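Local coordinates for DMATS type aromatic prenyltransferase (Streptomyces coelicolor, PDB 6ZS0), which probably transfers a dimethylallyl group from dimethylallyl diphosphate to C5 of the indole ring of tryptophan, at residues R15-V20 and H306-A311; P63-L68 and T340-S345; D117-L122 and R171-H176; T230-F235 and F271-P276. All blocks are in the same frame, centred on the assembly; numbering follows the deposited sequence.

Overall arrangement
Interactions 1, 2 and 4 lie on one connected part of the barrel, while interaction 3 sits apart. Interaction 2 joins the first and last strands and so closes the sheet; the helix pair of interaction 1 packs on its outer side, centres about 11 Å apart, with Leu17 CD1 3.5 Å from Phe66 CG and Ala308 CB 3.4 Å from Leu68 CD1. Interaction 4 attaches another outer helix to strand 270-275; on the inner side Tyr342 OH of interaction 2 comes within 3.3 Å of Tyr274 CE1, in the lumen where relatives of this enzyme bind their substrates. Interaction 3 is peripheral, its centre about 38 Å from that of interaction 1, across the chain's centre.

Interaction 1 (R15-V20 and H306-A311)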
# COMPACT_ATOMS: atom_id res chain seq x y z
N ARG A 15 17.07 -2.58 2.07
CA ARG A 15 18.09 -3.60 2.35
C ARG A 15 17.91 -4.17 3.75
O ARG A 15 17.95 -5.43 3.89
CB ARG A 15 19.49 -3.01 2.18
CG ARG A 15 19.86 -2.72 0.74
CD ARG A 15 21.22 -2.04 0.71
NE ARG A 15 21.53 -1.58 -0.64
CZ ARG A 15 22.06 -2.34 -1.60
NH1 ARG A 15 22.30 -1.82 -2.80
NH2 ARG A 15 22.36 -3.59 -1.36
N ARG A 16 17.75 -3.31 4.74
CA ARG A 16 17.65 -3.75 6.16
C ARG A 16 16.33 -4.49 6.35
O ARG A 16 16.33 -5.55 6.99
CB ARG A 16 17.83 -2.58 7.12
CG ARG A 16 19.21 -1.94 7.06
CD ARG A 16 19.40 -0.90 8.13
NE ARG A 16 18.36 0.13 8.09
CZ ARG A 16 18.44 1.26 7.41
NH1 ARG A 16 19.52 1.56 6.72
NH2 ARG A 16 17.43 2.12 7.45
N LEU A 17 15.23 -3.97 5.81
CA LEU A 17 13.92 -4.64 5.93
C LEU A 17 13.95 -5.96 5.16
O LEU A 17 13.42 -6.93 5.68
CB LEU A 17 12.82 -3.73 5.38
CG LEU A 17 12.36 -2.60 6.27
CD1 LEU A 17 11.46 -1.67 5.47
CD2 LEU A 17 11.64 -3.13 7.51
N GLY A 18 14.55 -6.00 3.97
CA GLY A 18 14.65 -7.22 3.14
C GLY A 18 15.35 -8.33 3.92
O GLY A 18 14.88 -9.47 3.88
N SER A 19 16.40 -7.98 4.65
CA SER A 19 17.17 -8.97 5.45
C SER A 19 16.31 -9.48 6.60
O SER A 19 16.27 -10.72 6.82
CB SER A 19 18.45 -8.39 5.94
OG SER A 19 19.18 -7.87 4.86
N VAL A 20 15.61 -8.58 7.29
CA VAL A 20 14.66 -8.95 8.36
C VAL A 20 13.63 -9.93 7.79
O VAL A 20 13.27 -10.86 8.50
CB VAL A 20 14.00 -7.70 8.99
CG1 VAL A 20 12.83 -8.07 9.90
CG2 VAL A 20 15.02 -6.87 9.76
N HIS A 306 8.82 -6.35 15.14
CA HIS A 306 9.66 -5.54 16.08
C HIS A 306 11.01 -5.23 15.43
O HIS A 306 11.46 -4.08 15.51
CB HIS A 306 9.84 -6.25 17.43
CG HIS A 306 8.59 -6.31 18.23
ND1 HIS A 306 7.50 -7.03 17.82
CD2 HIS A 306 8.27 -5.78 19.43
CE1 HIS A 306 6.54 -6.92 18.71
NE2 HIS A 306 6.99 -6.17 19.72
N ARG A 307 11.63 -6.21 14.78
CA ARG A 307 12.92 -6.00 14.08
C ARG A 307 12.70 -5.08 12.87
O ARG A 307 13.61 -4.28 12.58
CB ARG A 307 13.52 -7.33 13.64
CG ARG A 307 13.94 -8.19 14.82
CD ARG A 307 14.75 -9.40 14.41
NE ARG A 307 13.96 -10.62 14.49
CZ ARG A 307 13.72 -11.47 13.48
NH1 ARG A 307 14.23 -11.26 12.26
NH2 ARG A 307 12.98 -12.54 13.71
N ALA A 308 11.55 -5.19 12.20
CA ALA A 308 11.23 -4.37 11.01
C ALA A 308 11.23 -2.89 11.40
O ALA A 308 11.80 -2.09 10.68
CB ALA A 308 9.92 -4.80 10.43
N LEU A 309 10.58 -2.52 12.50
CA LEU A 309 10.57 -1.11 12.92
C LEU A 309 12.00 -0.61 13.17
O LEU A 309 12.31 0.47 12.68
CB LEU A 309 9.65 -0.90 14.13
CG LEU A 309 8.29 -0.34 13.72
CD1 LEU A 309 7.58 -1.34 12.82
CD2 LEU A 309 7.45 0.01 14.93
N ALA A 310 12.86 -1.37 13.83
CA ALA A 310 14.25 -0.94 14.10
C ALA A 310 15.03 -0.81 12.78
O ALA A 310 15.88 0.08 12.69
CB ALA A 310 14.90 -1.88 15.09
N ALA A 311 14.73 -1.64 11.78
CA ALA A 311 15.29 -1.56 10.41
C ALA A 311 14.94 -0.23 9.75
O ALA A 311 15.80 0.34 9.05
CB ALA A 311 14.80 -2.71 9.57
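Ala311 O is gripped by two nitrogens of a single guanidinium group. Arg16 NE meets Ala311 O at 2.7 Å, in the carbonyl plane and on a lone pair. Arg16 NH2 is 2.9 Å from Ala311 O and lies almost in line with the C=O bond. NE and NH2 make the grip side-on, the oxygen lies in the guanidinium plane, and two N-H groups converging on one atom should leave the guanidinium little freedom to rotate. A bend at chi3 (-55°) turns the NE/NH2 edge toward Ala311 O. That carbonyl is near the C-terminal end of helix 303-312, where a positive charge is likely to be welcome. The two helices run almost antiparallel, at 165°, their axes 8.8 Å apart, and both lie on the outside of the ABBA barrel, over strand 64-70. Ala308 and Ala311 present only a methyl each where Leu17 packs. The CD2 branch of Leu17 touches Ala311 CB at 3.8 Å and also lies 3.3 Å from Ala308 O, on the barrel side of the pair. Farther along, Val20 divides its branches: with chi1 at 169°, CG1 stands opposite the backbone N and lies 3.9 Å from Arg307 CB, while Val20 CG2 leans toward Ala311 CB at 4.2 Å.

Interaction 2 (P63-L68 and T340-S345); sequences PVEFSL and TAYLSS
Glu65 can be followed outward from its backbone along strand 340-344. From CB the chain runs fully stretched, CG lying opposite the backbone N (chi1 -180°), which carries Glu65 CG to 3.4 Å from Leu343 O. Next, Glu65 CD passes 4.1 Å from Tyr342 CB. At the tip, Glu65 OE1 approaches Tyr342 CD2 at 3.7 Å, the carboxylate turned 52° against the ring, and OE2 accepts from a water that gives a weak second bond to Ser344 OG. Cut back to an alanine, this position is likely to leave that water without its carboxylate acceptor and to uncover one flank of Tyr342. Ser67 meets the same ring from its own place on the strand, Ser67 CB lying 3.7 Å from Tyr342 CD2. These side chains face the barrel lumen, the space in which ABBA prenyltransferases hold their substrates. Strands 64-70 and 338-344 are the first and last of the sheet, and their antiparallel pairing closes the barrel. Phe66 and Leu343 form a hydrogen-bonded pair, with Leu343 N only 2.7 Å from Phe66 O. Leu68 and Ala341 make the next such pair. On the outer face, Leu68 CD1 touches Leu343 CD1 at 4.2 Å, and helix 303-312 packs over both leucines. At the Val64 end of the pairing, a water joins Val64 O to Ser345 N.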
# COMPACT_ATOMS: atom_id res chain seq x y z
N PRO A 63 8.10 9.36 -1.37
CA PRO A 63 7.40 8.61 -2.41
C PRO A 63 7.67 7.12 -2.41
O PRO A 63 7.68 6.49 -3.47
CB PRO A 63 7.95 9.26 -3.68
CG PRO A 63 9.38 9.58 -3.32
CD PRO A 63 9.30 10.06 -1.88
N VAL A 64 7.90 6.57 -1.22
CA VAL A 64 8.17 5.15 -0.96
C VAL A 64 7.46 4.79 0.33
O VAL A 64 7.50 5.61 1.26
CB VAL A 64 9.66 4.85 -0.84
CG1 VAL A 64 9.92 3.37 -0.68
CG2 VAL A 64 10.46 5.39 -2.02
N GLU A 65 6.88 3.60 0.36
CA GLU A 65 6.30 3.01 1.58
C GLU A 65 6.59 1.53 1.54
O GLU A 65 6.74 0.99 0.47
CB GLU A 65 4.80 3.26 1.66
CG GLU A 65 4.15 2.67 2.92
CD GLU A 65 2.64 2.83 2.96
OE1 GLU A 65 1.96 2.14 2.16
OE2 GLU A 65 2.15 3.66 3.78
N PHE A 66 6.77 0.91 2.69
CA PHE A 66 7.04 -0.54 2.75
C PHE A 66 5.86 -1.24 3.39
O PHE A 66 5.03 -0.60 4.07
CB PHE A 66 8.29 -0.84 3.56
CG PHE A 66 9.52 -0.20 2.97
CD1 PHE A 66 10.04 0.98 3.50
CD2 PHE A 66 10.13 -0.76 1.86
CE1 PHE A 66 11.17 1.56 2.95
CE2 PHE A 66 11.26 -0.17 1.31
CZ PHE A 66 11.79 0.98 1.87
N SER A 67 5.75 -2.53 3.14
CA SER A 67 4.80 -3.37 3.90
C SER A 67 5.40 -4.74 4.14
O SER A 67 6.19 -5.22 3.31
CB SER A 67 3.45 -3.42 3.22
OG SER A 67 3.48 -4.11 1.98
N LEU A 68 4.99 -5.36 5.24
CA LEU A 68 5.26 -6.79 5.53
C LEU A 68 3.93 -7.48 5.74
O LEU A 68 3.16 -7.02 6.62
CB LEU A 68 6.14 -6.91 6.76
CG LEU A 68 7.58 -6.47 6.58
CD1 LEU A 68 8.33 -6.53 7.89
CD2 LEU A 68 8.29 -7.30 5.54
N THR A 340 -1.22 -7.54 7.51
CA THR A 340 -0.22 -6.69 6.83
C THR A 340 -0.00 -5.42 7.64
O THR A 340 -0.98 -4.84 8.08
CB THR A 340 -0.63 -6.39 5.39
OG1 THR A 340 -0.85 -7.62 4.68
CG2 THR A 340 0.44 -5.63 4.65
N ALA A 341 1.27 -5.05 7.83
CA ALA A 341 1.69 -3.78 8.45
C ALA A 341 2.28 -2.93 7.35
O ALA A 341 3.19 -3.38 6.69
CB ALA A 341 2.68 -4.02 9.58
N TYR A 342 1.73 -1.73 7.18
CA TYR A 342 2.25 -0.71 6.24
C TYR A 342 3.19 0.18 7.03
O TYR A 342 2.75 0.76 8.05
CB TYR A 342 1.09 0.03 5.56
CG TYR A 342 0.32 -0.90 4.68
CD1 TYR A 342 -0.63 -1.75 5.21
CD2 TYR A 342 0.66 -1.07 3.36
CE1 TYR A 342 -1.29 -2.69 4.44
CE2 TYR A 342 0.03 -2.01 2.56
CZ TYR A 342 -0.94 -2.83 3.11
OH TYR A 342 -1.56 -3.77 2.32
N LEU A 343 4.43 0.30 6.56
CA LEU A 343 5.54 0.92 7.30
C LEU A 343 6.02 2.17 6.57
O LEU A 343 6.42 2.08 5.38
CB LEU A 343 6.67 -0.09 7.48
CG LEU A 343 6.24 -1.40 8.14
CD1 LEU A 343 7.39 -2.42 8.16
CD2 LEU A 343 5.69 -1.17 9.53
N SER A 344 6.02 3.28 7.28
CA SER A 344 6.37 4.61 6.76
C SER A 344 7.89 4.72 6.62
O SER A 344 8.60 4.39 7.55
CB SER A 344 5.82 5.69 7.68
OG SER A 344 4.39 5.66 7.70
N SER A 345 8.38 5.26 5.51
CA SER A 345 9.82 5.52 5.33
C SER A 345 10.28 6.70 6.21
O SER A 345 11.35 6.64 6.78
CB SER A 345 10.13 5.74 3.87
OG SER A 345 11.43 6.28 3.72
O HOH W 1 6.34 6.11 3.65
O HOH W 2 3.72 5.54 4.47

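Interaction 3 (D117-L122 and R171-H176); sequences DELLDL and RRLGHH
A salt bridge reinforced by a leucine contact joins the turn at 117-120 and the start of helix 120-123 to the C-terminal end of helix 162-175, on the outer surface of the barrel. Arg172 reaches across with its chain extended from CG to NE (chi3 -180°), approaching Asp121 from the opposite direction. NH1 and NH2 each take one oxygen: Arg172 NH1 to Asp121 OD1 at 2.8 Å, and Arg172 NH2 to Asp121 OD2 at 2.9 Å. Both oxygens use their syn lone pairs, and the carboxylate is nearly coplanar with the guanidinium, the classic end-on bidentate arrangement. Arg172 NH1 also gives a bond to Glu118 O, at 2.7 Å and in the carbonyl plane, so this nitrogen is held twice. Glu168, one helical turn back, takes Arg172 NE, and with it all three guanidinium nitrogens have an acceptor. Where the arginine stands, helix 162-175 is about to end in a Schellman motif, with Gly174 at positive phi as its C-prime residue. Leu122 covers one face of the guanidinium, its CG 3.7 Å from Arg172 CZ. Were Arg172 replaced by an alanine, Asp121 would probably be left without its charge partner, Glu118 O without this donor and Leu122 without the flat surface it packs on. Beneath the polar layer, Leu119 CD1 meets Leu173 CD1 at 4.2 Å, and both leucines rest on Leu193 of barrel strand 191-195.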
# COMPACT_ATOMS: atom_id res chain seq x y z
N ASP A 117 -3.09 -1.85 -20.39
CA ASP A 117 -3.30 -1.11 -21.66
C ASP A 117 -4.79 -0.89 -21.91
O ASP A 117 -5.14 0.19 -22.38
CB ASP A 117 -2.65 -1.86 -22.82
CG ASP A 117 -1.14 -1.73 -22.84
OD1 ASP A 117 -0.60 -0.83 -22.16
OD2 ASP A 117 -0.52 -2.52 -23.56
N GLU A 118 -5.61 -1.87 -21.57
CA GLU A 118 -7.09 -1.82 -21.67
C GLU A 118 -7.66 -0.64 -20.87
O GLU A 118 -8.78 -0.23 -21.21
CB GLU A 118 -7.72 -3.12 -21.16
CG GLU A 118 -7.57 -4.26 -22.11
CD GLU A 118 -8.49 -4.21 -23.32
OE1 GLU A 118 -9.41 -3.32 -23.35
OE2 GLU A 118 -8.30 -5.04 -24.22
N LEU A 119 -6.92 -0.10 -19.88
CA LEU A 119 -7.46 0.90 -18.91
C LEU A 119 -6.87 2.30 -19.10
O LEU A 119 -7.39 3.22 -18.45
CB LEU A 119 -7.14 0.43 -17.49
CG LEU A 119 -7.75 -0.89 -17.08
CD1 LEU A 119 -7.52 -1.14 -15.61
CD2 LEU A 119 -9.23 -0.97 -17.40
N LEU A 120 -5.83 2.48 -19.91
CA LEU A 120 -5.00 3.72 -19.84
C LEU A 120 -5.80 4.97 -20.22
O LEU A 120 -5.54 6.03 -19.63
CB LEU A 120 -3.77 3.58 -20.74
CG LEU A 120 -2.72 2.59 -20.25
CD1 LEU A 120 -1.51 2.65 -21.14
CD2 LEU A 120 -2.33 2.86 -18.79
N ASP A 121 -6.72 4.90 -21.18
CA ASP A 121 -7.51 6.10 -21.55
C ASP A 121 -8.38 6.53 -20.38
O ASP A 121 -8.62 7.76 -20.24
CB ASP A 121 -8.36 5.89 -22.79
CG ASP A 121 -9.32 4.74 -22.63
OD1 ASP A 121 -8.82 3.62 -22.44
OD2 ASP A 121 -10.53 4.98 -22.65
N LEU A 122 -8.86 5.59 -19.56
CA LEU A 122 -9.71 5.92 -18.39
C LEU A 122 -8.86 6.62 -17.33
O LEU A 122 -9.37 7.56 -16.69
CB LEU A 122 -10.31 4.65 -17.77
CG LEU A 122 -11.33 3.89 -18.62
CD1 LEU A 122 -11.62 2.56 -17.98
CD2 LEU A 122 -12.61 4.69 -18.79
N ARG A 171 -15.73 -3.92 -16.35
CA ARG A 171 -16.33 -4.44 -17.61
C ARG A 171 -15.22 -4.77 -18.61
O ARG A 171 -15.20 -5.88 -19.16
CB ARG A 171 -17.31 -3.44 -18.21
CG ARG A 171 -18.08 -3.98 -19.40
CD ARG A 171 -18.62 -2.90 -20.29
NE ARG A 171 -17.61 -2.09 -20.95
CZ ARG A 171 -16.87 -2.48 -21.99
NH1 ARG A 171 -16.99 -3.69 -22.50
NH2 ARG A 171 -15.99 -1.65 -22.52
N ARG A 172 -14.32 -3.83 -18.86
CA ARG A 172 -13.23 -4.03 -19.84
C ARG A 172 -12.34 -5.20 -19.41
O ARG A 172 -11.72 -5.80 -20.29
CB ARG A 172 -12.40 -2.76 -19.99
CG ARG A 172 -13.16 -1.56 -20.54
CD ARG A 172 -12.17 -0.45 -20.69
NE ARG A 172 -12.71 0.80 -21.20
CZ ARG A 172 -11.95 1.83 -21.59
NH1 ARG A 172 -10.63 1.74 -21.54
NH2 ARG A 172 -12.52 2.93 -22.05
N LEU A 173 -12.25 -5.50 -18.10
CA LEU A 173 -11.37 -6.58 -17.58
C LEU A 173 -12.15 -7.91 -17.55
O LEU A 173 -11.66 -8.85 -16.92
CB LEU A 173 -10.84 -6.21 -16.19
CG LEU A 173 -9.92 -4.99 -16.12
CD1 LEU A 173 -9.56 -4.69 -14.67
CD2 LEU A 173 -8.65 -5.17 -16.92
N GLY A 174 -13.33 -7.95 -18.16
CA GLY A 174 -14.10 -9.19 -18.37
C GLY A 174 -14.90 -9.57 -17.14
O GLY A 174 -15.24 -10.76 -17.01
N HIS A 175 -15.22 -8.60 -16.28
CA HIS A 175 -15.96 -8.83 -15.01
C HIS A 175 -17.37 -8.24 -15.09
O HIS A 175 -18.00 -8.10 -14.05
CB HIS A 175 -15.16 -8.29 -13.83
CG HIS A 175 -13.94 -9.09 -13.58
ND1 HIS A 175 -14.00 -10.38 -13.08
CD2 HIS A 175 -12.64 -8.82 -13.79
CE1 HIS A 175 -12.78 -10.85 -12.97
NE2 HIS A 175 -11.93 -9.92 -13.40
N HIS A 176 -17.86 -7.96 -16.29
CA HIS A 176 -19.28 -7.60 -16.54
C HIS A 176 -19.71 -6.52 -15.54
O HIS A 176 -18.99 -5.49 -15.43
CB HIS A 176 -20.13 -8.88 -16.55
CG HIS A 176 -19.67 -9.85 -17.58
ND1 HIS A 176 -18.72 -10.83 -17.31
CD2 HIS A 176 -19.98 -9.97 -18.89
CE1 HIS A 176 -18.48 -11.52 -18.41
NE2 HIS A 176 -19.24 -11.02 -19.40

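Interaction 4 (T230-F235 and F271-P276)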
# COMPACT_ATOMS: atom_id res chain seq x y z
N THR A 230 -16.98 -12.09 12.60
CA THR A 230 -16.42 -12.01 13.98
C THR A 230 -14.92 -11.68 13.92
O THR A 230 -14.46 -10.94 14.83
CB THR A 230 -16.74 -13.30 14.77
OG1 THR A 230 -16.50 -14.42 13.92
CG2 THR A 230 -18.17 -13.33 15.25
N ALA A 231 -14.19 -12.18 12.92
CA ALA A 231 -12.74 -11.93 12.75
C ALA A 231 -12.56 -10.47 12.33
O ALA A 231 -11.61 -9.83 12.76
CB ALA A 231 -12.10 -12.86 11.73
N VAL A 232 -13.46 -9.97 11.50
CA VAL A 232 -13.38 -8.59 10.98
C VAL A 232 -13.67 -7.63 12.14
O VAL A 232 -12.93 -6.65 12.30
CB VAL A 232 -14.32 -8.38 9.78
CG1 VAL A 232 -14.33 -6.94 9.32
CG2 VAL A 232 -13.94 -9.29 8.62
N GLU A 233 -14.66 -7.94 12.99
CA GLU A 233 -15.02 -7.08 14.14
C GLU A 233 -13.88 -7.09 15.16
O GLU A 233 -13.56 -6.02 15.67
CB GLU A 233 -16.32 -7.51 14.82
CG GLU A 233 -17.54 -7.24 13.96
CD GLU A 233 -18.82 -6.99 14.72
OE1 GLU A 233 -18.76 -6.42 15.84
OE2 GLU A 233 -19.90 -7.32 14.17
N GLY A 234 -13.32 -8.26 15.44
CA GLY A 234 -12.20 -8.40 16.38
C GLY A 234 -11.01 -7.57 15.92
O GLY A 234 -10.41 -6.86 16.74
N PHE A 235 -10.71 -7.63 14.64
CA PHE A 235 -9.55 -6.92 14.07
C PHE A 235 -9.83 -5.43 14.17
O PHE A 235 -8.95 -4.67 14.62
CB PHE A 235 -9.29 -7.36 12.64
CG PHE A 235 -8.42 -6.41 11.88
CD1 PHE A 235 -7.06 -6.34 12.14
CD2 PHE A 235 -8.96 -5.58 10.92
CE1 PHE A 235 -6.27 -5.43 11.47
CE2 PHE A 235 -8.15 -4.71 10.22
CZ PHE A 235 -6.81 -4.64 10.49
N PHE A 271 -11.00 -10.05 -0.01
CA PHE A 271 -11.40 -8.84 0.73
C PHE A 271 -10.32 -8.45 1.74
O PHE A 271 -9.85 -9.31 2.50
CB PHE A 271 -12.73 -9.08 1.44
CG PHE A 271 -13.07 -8.02 2.45
CD1 PHE A 271 -12.82 -8.22 3.79
CD2 PHE A 271 -13.62 -6.81 2.05
CE1 PHE A 271 -13.14 -7.25 4.73
CE2 PHE A 271 -13.93 -5.84 2.99
CZ PHE A 271 -13.71 -6.07 4.33
N THR A 272 -9.96 -7.16 1.78
CA THR A 272 -9.02 -6.65 2.80
C THR A 272 -9.63 -5.43 3.46
O THR A 272 -10.23 -4.57 2.73
CB THR A 272 -7.65 -6.32 2.20
OG1 THR A 272 -7.13 -7.50 1.57
CG2 THR A 272 -6.68 -5.81 3.25
N LEU A 273 -9.52 -5.36 4.79
CA LEU A 273 -9.85 -4.13 5.56
C LEU A 273 -8.58 -3.46 6.08
O LEU A 273 -7.76 -4.15 6.69
CB LEU A 273 -10.76 -4.49 6.73
CG LEU A 273 -11.22 -3.29 7.57
CD1 LEU A 273 -12.14 -2.39 6.79
CD2 LEU A 273 -11.93 -3.76 8.83
N TYR A 274 -8.43 -2.17 5.78
CA TYR A 274 -7.27 -1.33 6.14
C TYR A 274 -7.71 -0.32 7.21
O TYR A 274 -8.69 0.44 6.99
CB TYR A 274 -6.74 -0.55 4.93
CG TYR A 274 -6.33 -1.40 3.74
CD1 TYR A 274 -5.00 -1.74 3.52
CD2 TYR A 274 -7.28 -1.84 2.84
CE1 TYR A 274 -4.63 -2.54 2.43
CE2 TYR A 274 -6.93 -2.60 1.73
CZ TYR A 274 -5.61 -2.97 1.54
OH TYR A 274 -5.28 -3.76 0.46
N ILE A 275 -7.03 -0.33 8.35
CA ILE A 275 -7.26 0.65 9.44
C ILE A 275 -6.02 1.54 9.56
O ILE A 275 -4.93 1.05 9.80
CB ILE A 275 -7.58 -0.08 10.76
CG1 ILE A 275 -8.77 -1.04 10.64
CG2 ILE A 275 -7.76 0.93 11.87
CD1 ILE A 275 -10.03 -0.42 10.24
N PRO A 276 -6.19 2.88 9.47
CA PRO A 276 -5.08 3.83 9.63
C PRO A 276 -4.70 3.98 11.12
O PRO A 276 -4.96 5.02 11.74
CB PRO A 276 -5.63 5.11 9.01
CG PRO A 276 -7.10 5.02 9.25
CD PRO A 276 -7.44 3.55 9.12
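Phe235, Leu273 and Val232 carry this contact, which is wholly apolar between side chains and has no hydrogen bond across it. Phe235 sends its ring down from the helix, CG opposite the backbone N (chi1 162°), and the CE2 corner of the ring does the touching. Phe235 CE2 lies 3.7 Å from Ile275 CG1, the two side chains lying alongside and pointing opposite ways. The same Phe235 CE2 is 3.6 Å from Leu273 O, so the ring settles against the strand backbone as well as its side chains. Leu273 answers from the strand: its CD2 branch fits between the two helix residues, 4.0 Å from Val232 CG1 and 4.1 Å from Phe235 CD2. Val232 uses its other methyl group more loosely, CG2 coming to 4.5 Å of Phe271 CE1. Neighbours complete the layer: Ala217 touches both Val232 and Leu273, while Phe235 also leans on Leu329 of the adjoining strand. Phe271, Leu273 and Ile275 thus point outward to the helix, whereas Tyr274 between the last two points the other way, into the barrel. Helix and strand segments run in nearly the same direction, 15° apart, with their axes 10.5 Å from each other. An outer helix laid along a strand of the antiparallel barrel sheet, with apolar side chains filling the gap, is the arrangement of the ABBA barrel that gives this prenyltransferase family its fold.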